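Local coordinates for sigma-C capsid protein (Avian reovirus, PDB 2VRS) that serves as the trimeric fibre of the virion that attaches the virus to host cells and induces apoptosis, at residues 51-55 with 56-60; 122-126 with 127-131; 136-139 with 140-144. All blocks are in the same frame, centred on the assembly; numbering follows the deposited sequence.

Contact 1: residues 51-55 with 56-60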
loop_
_atom_site.group_PDB
_atom_site.type_symbol
_atom_site.label_atom_id
_atom_site.label_comp_id
_atom_site.label_asym_id
_atom_site.label_seq_id
_atom_site.Cartn_x
_atom_site.Cartn_y
_atom_site.Cartn_z
ATOM N N LEU C 51 11.762 11.489 0.842
ATOM C CA LEU C 51 12.442 12.109 -0.313
ATOM C C LEU C 51 13.925 12.321 0.010
ATOM O O LEU C 51 14.297 12.527 1.164
ATOM C CB LEU C 51 11.801 13.453 -0.664
ATOM C CG LEU C 51 10.295 13.506 -0.902
ATOM C CD1 LEU C 51 9.826 14.943 -1.022
ATOM C CD2 LEU C 51 9.924 12.742 -2.117
ATOM N N SER C 52 14.777 12.223 -1.002
ATOM C CA SER C 52 16.210 12.436 -0.751
ATOM C C SER C 52 16.909 12.925 -2.001
ATOM O O SER C 52 16.417 12.710 -3.102
ATOM C CB SER C 52 16.886 11.172 -0.214
ATOM O OG SER C 52 16.966 10.154 -1.208
ATOM N N VAL C 53 18.052 13.592 -1.814
ATOM C CA VAL C 53 18.832 14.128 -2.942
ATOM C C VAL C 53 20.258 13.574 -2.897
ATOM O O VAL C 53 20.861 13.467 -1.839
ATOM C CB VAL C 53 18.912 15.670 -2.912
ATOM C CG1 VAL C 53 19.255 16.211 -4.315
ATOM C CG2 VAL C 53 17.621 16.249 -2.422
ATOM N N ALA C 54 20.779 13.195 -4.060
ATOM C CA ALA C 54 22.157 12.728 -4.182
ATOM C C ALA C 54 22.666 13.314 -5.482
ATOM O O ALA C 54 22.149 12.987 -6.572
ATOM C CB ALA C 54 22.211 11.203 -4.224
ATOM N N ASP C 55 23.643 14.217 -5.375
ATOM C CA ASP C 55 24.247 14.812 -6.567
ATOM C C ASP C 55 23.173 15.521 -7.418
ATOM O O ASP C 55 23.121 15.383 -8.647
ATOM C CB ASP C 55 24.980 13.709 -7.357
ATOM C CG ASP C 55 25.834 14.252 -8.495
ATOM O OD1 ASP C 55 26.324 15.408 -8.403
ATOM O OD2 ASP C 55 26.009 13.509 -9.488
ATOM N N GLY C 56 22.301 16.274 -6.741
ATOM C CA GLY C 56 21.258 17.049 -7.416
ATOM C C GLY C 56 20.075 16.251 -7.971
ATOM O O GLY C 56 19.190 16.831 -8.587
ATOM N N VAL C 57 20.075 14.926 -7.794
ATOM C CA VAL C 57 18.967 14.081 -8.256
ATOM C C VAL C 57 18.051 13.782 -7.057
ATOM O O VAL C 57 18.498 13.213 -6.058
ATOM C CB VAL C 57 19.456 12.758 -8.902
ATOM C CG1 VAL C 57 18.268 11.920 -9.416
ATOM C CG2 VAL C 57 20.435 13.038 -10.045
ATOM N N VAL C 58 16.778 14.173 -7.176
ATOM C CA VAL C 58 15.819 13.949 -6.100
ATOM C C VAL C 58 15.089 12.633 -6.408
ATOM O O VAL C 58 14.654 12.385 -7.563
ATOM C CB VAL C 58 14.821 15.110 -5.938
ATOM C CG1 VAL C 58 13.926 14.919 -4.681
ATOM C CG2 VAL C 58 15.590 16.453 -5.828
ATOM N N SER C 59 15.034 11.800 -5.374
ATOM C CA SER C 59 14.456 10.452 -5.457
ATOM C C SER C 59 13.416 10.250 -4.377
ATOM O O SER C 59 13.397 10.965 -3.363
ATOM C CB SER C 59 15.568 9.401 -5.317
ATOM O OG SER C 59 16.347 9.375 -6.491
ATOM N N LEU C 60 12.508 9.296 -4.614
ATOM C CA LEU C 60 11.688 8.758 -3.529
ATOM C C LEU C 60 12.316 7.430 -3.116
ATOM O O LEU C 60 12.426 6.527 -3.949
ATOM C CB LEU C 60 10.232 8.533 -4.007
ATOM C CG LEU C 60 9.331 7.790 -3.014
ATOM C CD1 LEU C 60 9.029 8.722 -1.785
ATOM C CD2 LEU C 60 8.040 7.433 -3.721
#
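Residues 51-54 and 57-60 run antiparallel as the two arms of a hairpin, their axes 4.6 Å apart at closest approach and their directions 148° apart. Ser-52 faces Ser-59 and Ala-54 faces Val-57 as hydrogen-bonded pairs. The shortest of the four bonds, from Ser-59 N to Ser-52 O at 2.8 Å, is nearly straight and arrives close to the line of the carbonyl. Beside the turn, by contrast, Val-57 N reaches Ala-54 O at 3.1 Å from well above the carbonyl plane. The chain reverses there in a type I' beta turn, with Asp-55 and Gly-56 both at positive phi. The hairpin lies in the triple beta spiral, the part of the fibre in which three subunits wind together. Val-57 and Val-58 pair in parallel with a strand of a second subunit, which extends the sheet across the interface.

Leu-51, Val-53, Val-58 and Leu-60 lie on one face. Val-53 CG2 meets Val-58 CG2 at 4.0 Å, each methyl being placed anti to its own carbonyl carbon, while Val-53 CG1 leans over the turn to 3.7 Å from Gly-56 C. At the other end, Leu-51 CD2 touches Leu-60 CD1 at 4.1 Å. Phe-47 of the same chain and Phe-47 of the second subunit both pack on Val-58. On the other face, the hydroxyl of Ser-52 hydrogen-bonds to Asp-61.

Contact 2: residues 122-126 with 127-131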
loop_
_atom_site.group_PDB
_atom_site.type_symbol
_atom_site.label_atom_id
_atom_site.label_comp_id
_atom_site.label_asym_id
_atom_site.label_seq_id
_atom_site.Cartn_x
_atom_site.Cartn_y
_atom_site.Cartn_z
ATOM N N LEU C 122 -2.507 -31.886 22.585
ATOM C CA LEU C 122 -2.347 -30.933 23.663
ATOM C C LEU C 122 -3.360 -31.298 24.717
ATOM O O LEU C 122 -4.555 -31.441 24.438
ATOM C CB LEU C 122 -2.601 -29.518 23.103
ATOM C CG LEU C 122 -2.239 -28.312 23.947
ATOM C CD1 LEU C 122 -0.741 -28.104 23.961
ATOM C CD2 LEU C 122 -2.953 -27.066 23.373
ATOM N N THR C 123 -2.888 -31.516 25.944
ATOM C CA THR C 123 -3.797 -31.806 27.036
ATOM C C THR C 123 -4.287 -30.480 27.599
ATOM O O THR C 123 -3.483 -29.579 27.842
ATOM C CB THR C 123 -3.074 -32.597 28.147
ATOM O OG1 THR C 123 -2.785 -33.897 27.636
ATOM C CG2 THR C 123 -3.956 -32.702 29.395
ATOM N N VAL C 124 -5.606 -30.366 27.731
ATOM C CA VAL C 124 -6.248 -29.145 28.228
ATOM C C VAL C 124 -6.996 -29.510 29.490
ATOM O O VAL C 124 -7.329 -30.679 29.710
ATOM C CB VAL C 124 -7.221 -28.484 27.189
ATOM C CG1 VAL C 124 -6.430 -27.962 25.975
ATOM C CG2 VAL C 124 -8.330 -29.444 26.758
ATOM N N THR C 125 -7.247 -28.510 30.328
ATOM C CA THR C 125 -7.923 -28.743 31.605
ATOM C C THR C 125 -9.136 -27.858 31.825
ATOM O O THR C 125 -9.818 -27.987 32.834
ATOM C CB THR C 125 -6.949 -28.570 32.777
ATOM O OG1 THR C 125 -6.414 -27.248 32.760
ATOM C CG2 THR C 125 -5.791 -29.551 32.659
ATOM N N SER C 126 -9.433 -26.987 30.867
ATOM C CA SER C 126 -10.488 -26.010 31.047
ATOM C C SER C 126 -11.268 -25.807 29.755
ATOM O O SER C 126 -11.033 -26.524 28.776
ATOM C CB SER C 126 -9.890 -24.700 31.571
ATOM O OG SER C 126 -10.901 -23.717 31.709
ATOM N N ASN C 127 -12.217 -24.871 29.757
ATOM C CA ASN C 127 -13.040 -24.612 28.565
ATOM C C ASN C 127 -12.401 -23.605 27.582
ATOM O O ASN C 127 -12.931 -23.353 26.500
ATOM C CB ASN C 127 -14.452 -24.182 28.957
ATOM C CG ASN C 127 -14.473 -22.870 29.723
ATOM O OD1 ASN C 127 -13.488 -22.478 30.332
ATOM N ND2 ASN C 127 -15.618 -22.199 29.708
ATOM N N VAL C 128 -11.281 -23.030 27.994
ATOM C CA VAL C 128 -10.513 -22.054 27.193
ATOM C C VAL C 128 -9.037 -22.362 27.435
ATOM O O VAL C 128 -8.658 -22.757 28.543
ATOM C CB VAL C 128 -10.820 -20.584 27.619
ATOM C CG1 VAL C 128 -9.909 -19.612 26.890
ATOM C CG2 VAL C 128 -12.266 -20.212 27.322
ATOM N N VAL C 129 -8.200 -22.200 26.411
ATOM C CA VAL C 129 -6.770 -22.408 26.546
ATOM C C VAL C 129 -6.035 -21.274 25.822
ATOM O O VAL C 129 -6.570 -20.705 24.849
ATOM C CB VAL C 129 -6.345 -23.779 25.975
ATOM C CG1 VAL C 129 -6.629 -23.870 24.458
ATOM C CG2 VAL C 129 -4.879 -24.091 26.268
ATOM N N LEU C 130 -4.835 -20.957 26.320
ATOM C CA LEU C 130 -3.942 -20.009 25.684
ATOM C C LEU C 130 -2.763 -20.766 25.082
ATOM O O LEU C 130 -2.242 -21.714 25.680
ATOM C CB LEU C 130 -3.461 -18.963 26.697
ATOM C CG LEU C 130 -4.350 -17.738 26.903
ATOM C CD1 LEU C 130 -5.799 -18.007 27.341
ATOM C CD2 LEU C 130 -3.653 -16.761 27.869
ATOM N N LEU C 131 -2.343 -20.343 23.902
ATOM C CA LEU C 131 -1.227 -21.015 23.175
ATOM C C LEU C 131 -0.301 -19.937 22.675
ATOM O O LEU C 131 -0.700 -19.051 21.928
ATOM C CB LEU C 131 -1.775 -21.809 21.996
ATOM C CG LEU C 131 -0.893 -22.914 21.434
ATOM C CD1 LEU C 131 -0.543 -23.933 22.569
ATOM C CD2 LEU C 131 -1.572 -23.665 20.240
HETATM O O HOH W 1 -8.249 -25.631 28.763
#
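Ser-126 and Asn-127 meet at the bend between strands 121-124 and 128-134 of the C-terminal domain, and the serine side chain can be followed outward from there. Its CB lies 3.8 Å from Val-128 O, on the far side of the bend. OG stands anti to the backbone N (chi1 178°), which turns the hydroxyl toward the asparagine amide group and lets it give a weak hydrogen bond to Asn-127 OD1 at 3.2 Å. A water bridges the two arms: it accepts the N-H of Ser-126 at 2.8 Å and is hydrogen-bonded to Val-128 O at 2.9 Å.

Farther from the bend the arms diverge and side chains fill the interval. Val-124 CG1 comes to 4.2 Å from Val-129 CG2, the two valines crossing at about a right angle. Beyond them, Leu-122 CD2 reaches Leu-131 CD1 at 4.0 Å. This is not a two-strand hairpin: no backbone bridge joins the arms, and 121-124 pairs with strand 198-210, 128-134 with strands 81-92 and 185-191.

At the bend a water joins the arms and a weak bond ties neighbouring Ser-126 and Asn-127; farther along, buried methyl contacts join them, so cohesion there comes from apolar packing.

Contact 3: residues 136-139 with 140-144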
loop_
_atom_site.group_PDB
_atom_site.type_symbol
_atom_site.label_atom_id
_atom_site.label_comp_id
_atom_site.label_asym_id
_atom_site.label_seq_id
_atom_site.Cartn_x
_atom_site.Cartn_y
_atom_site.Cartn_z
ATOM N N SER C 136 11.582 -17.598 19.459
ATOM C CA SER C 136 12.653 -18.443 20.026
ATOM C C SER C 136 12.377 -19.934 20.046
ATOM O O SER C 136 13.329 -20.718 20.130
ATOM C CB SER C 136 13.007 -17.981 21.440
ATOM O OG SER C 136 13.659 -16.734 21.332
ATOM N N ASP C 137 11.100 -20.317 19.933
ATOM C CA ASP C 137 10.664 -21.715 19.913
ATOM C C ASP C 137 10.554 -22.353 18.501
ATOM O O ASP C 137 10.137 -23.507 18.359
ATOM C CB ASP C 137 9.354 -21.877 20.688
ATOM C CG ASP C 137 9.531 -21.621 22.163
ATOM O OD1 ASP C 137 10.563 -22.074 22.714
ATOM O OD2 ASP C 137 8.659 -20.983 22.773
ATOM N N ILE C 138 10.941 -21.606 17.481
ATOM C CA ILE C 138 10.970 -22.134 16.125
ATOM C C ILE C 138 12.218 -23.032 16.085
ATOM O O ILE C 138 13.268 -22.612 16.563
ATOM C CB ILE C 138 11.070 -21.024 15.059
ATOM C CG1 ILE C 138 9.706 -20.296 14.915
ATOM C CG2 ILE C 138 11.435 -21.655 13.676
ATOM C CD1 ILE C 138 9.782 -18.965 14.111
ATOM N N THR C 139 12.094 -24.233 15.532
ATOM C CA THR C 139 13.162 -25.233 15.639
ATOM C C THR C 139 14.459 -24.873 14.907
ATOM O O THR C 139 15.573 -25.119 15.426
ATOM C CB THR C 139 12.625 -26.620 15.244
ATOM O OG1 THR C 139 11.716 -27.022 16.275
ATOM C CG2 THR C 139 13.739 -27.629 15.168
ATOM N N HIS C 140 14.323 -24.304 13.722
ATOM C CA HIS C 140 15.485 -23.879 12.950
ATOM C C HIS C 140 15.078 -22.540 12.319
ATOM O O HIS C 140 14.420 -22.505 11.277
ATOM C CB HIS C 140 15.812 -24.948 11.902
ATOM C CG HIS C 140 17.138 -24.751 11.243
ATOM N ND1 HIS C 140 17.261 -24.400 9.914
ATOM C CD2 HIS C 140 18.394 -24.837 11.728
ATOM C CE1 HIS C 140 18.541 -24.271 9.613
ATOM N NE2 HIS C 140 19.245 -24.501 10.704
ATOM N N ILE C 141 15.428 -21.462 13.007
ATOM C CA ILE C 141 15.002 -20.101 12.680
ATOM C C ILE C 141 15.247 -19.773 11.201
ATOM O O ILE C 141 16.344 -19.993 10.705
ATOM C CB ILE C 141 15.756 -19.061 13.580
ATOM C CG1 ILE C 141 15.676 -19.430 15.080
ATOM C CG2 ILE C 141 15.241 -17.649 13.332
ATOM C CD1 ILE C 141 14.501 -18.814 15.873
ATOM N N PRO C 142 14.206 -19.302 10.477
ATOM C CA PRO C 142 14.420 -18.809 9.112
ATOM C C PRO C 142 15.404 -17.639 9.097
ATOM O O PRO C 142 15.431 -16.849 10.054
ATOM C CB PRO C 142 13.027 -18.314 8.699
ATOM C CG PRO C 142 12.093 -19.114 9.529
ATOM C CD PRO C 142 12.784 -19.221 10.855
ATOM N N SER C 143 16.209 -17.544 8.034
ATOM C CA SER C 143 17.106 -16.391 7.831
ATOM C C SER C 143 16.336 -15.077 7.816
ATOM O O SER C 143 16.679 -14.144 8.547
ATOM C CB SER C 143 17.915 -16.538 6.537
ATOM O OG SER C 143 19.184 -17.082 6.819
ATOM N N ASP C 144 15.275 -15.018 7.002
ATOM C CA ASP C 144 14.472 -13.787 6.877
ATOM C C ASP C 144 13.507 -13.563 8.063
ATOM O O ASP C 144 12.258 -13.438 7.864
ATOM C CB ASP C 144 13.716 -13.739 5.535
ATOM C CG ASP C 144 14.639 -13.564 4.339
ATOM O OD1 ASP C 144 15.869 -13.397 4.516
ATOM O OD2 ASP C 144 14.122 -13.577 3.205
#
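Ile-138 is the residue through which segment 136-139 meets segment 140-144, and the two residues ahead of it are tied elsewhere. Ser-136 hydrogen-bonds through its hydroxyl to Arg-184. Asp-137 follows with a salt bridge to Arg-90, and its backbone bonds to Met-88, fastening the start of the loop to strand 81-92.

At Ile-138 the side chain turns inward. Its CG2 is anti to the backbone N, which sets it beside the carbonyl carbon and carries it toward the residues that follow, 3.9 Å from His-140 O and 4.0 Å from Pro-142 CD. The other approach is made by Ile-141, whose CD1 comes to 4.2 Å from Ile-138 CB and 4.1 Å from Ile-138 O. The two segments belong to the irregular connection between strand 128-134 and helix 152-155, which packs against strand 81-92 of the C-terminal beta-barrel. Ile-138 and Pro-142 both rest on Phe-85 of that strand and on Leu-148, farther along the same connection, and Ile-138 also on Trp-87.

Thr-139 closes the segment, its backbone hydrogen-bonded to Arg-86. The side chains of Thr-139 and His-140 set off away from the opposite segment, and the imidazole of His-140 is exposed, touching a neighbouring molecule in the crystal.

Contact 1, in the shaft, is a regular hairpin completed by two other subunits, whereas no other chain of the trimer touches contact 2 or contact 3. Those two share the C-terminal domain: strand 128-134 ends contact 2, and the connection that follows it holds contact 3, yet their centres are 25 Å apart. Contact 2 is partly buried, with its apolar side chains inside and its bend at the surface; contact 3 lies at the surface with a single buried residue, Ile-138. Direct main-chain bonding dominates contact 1, contact 2 combines water with apolar side chains, and contact 3 has van der Waals contacts and no hydrogen bond between its segments.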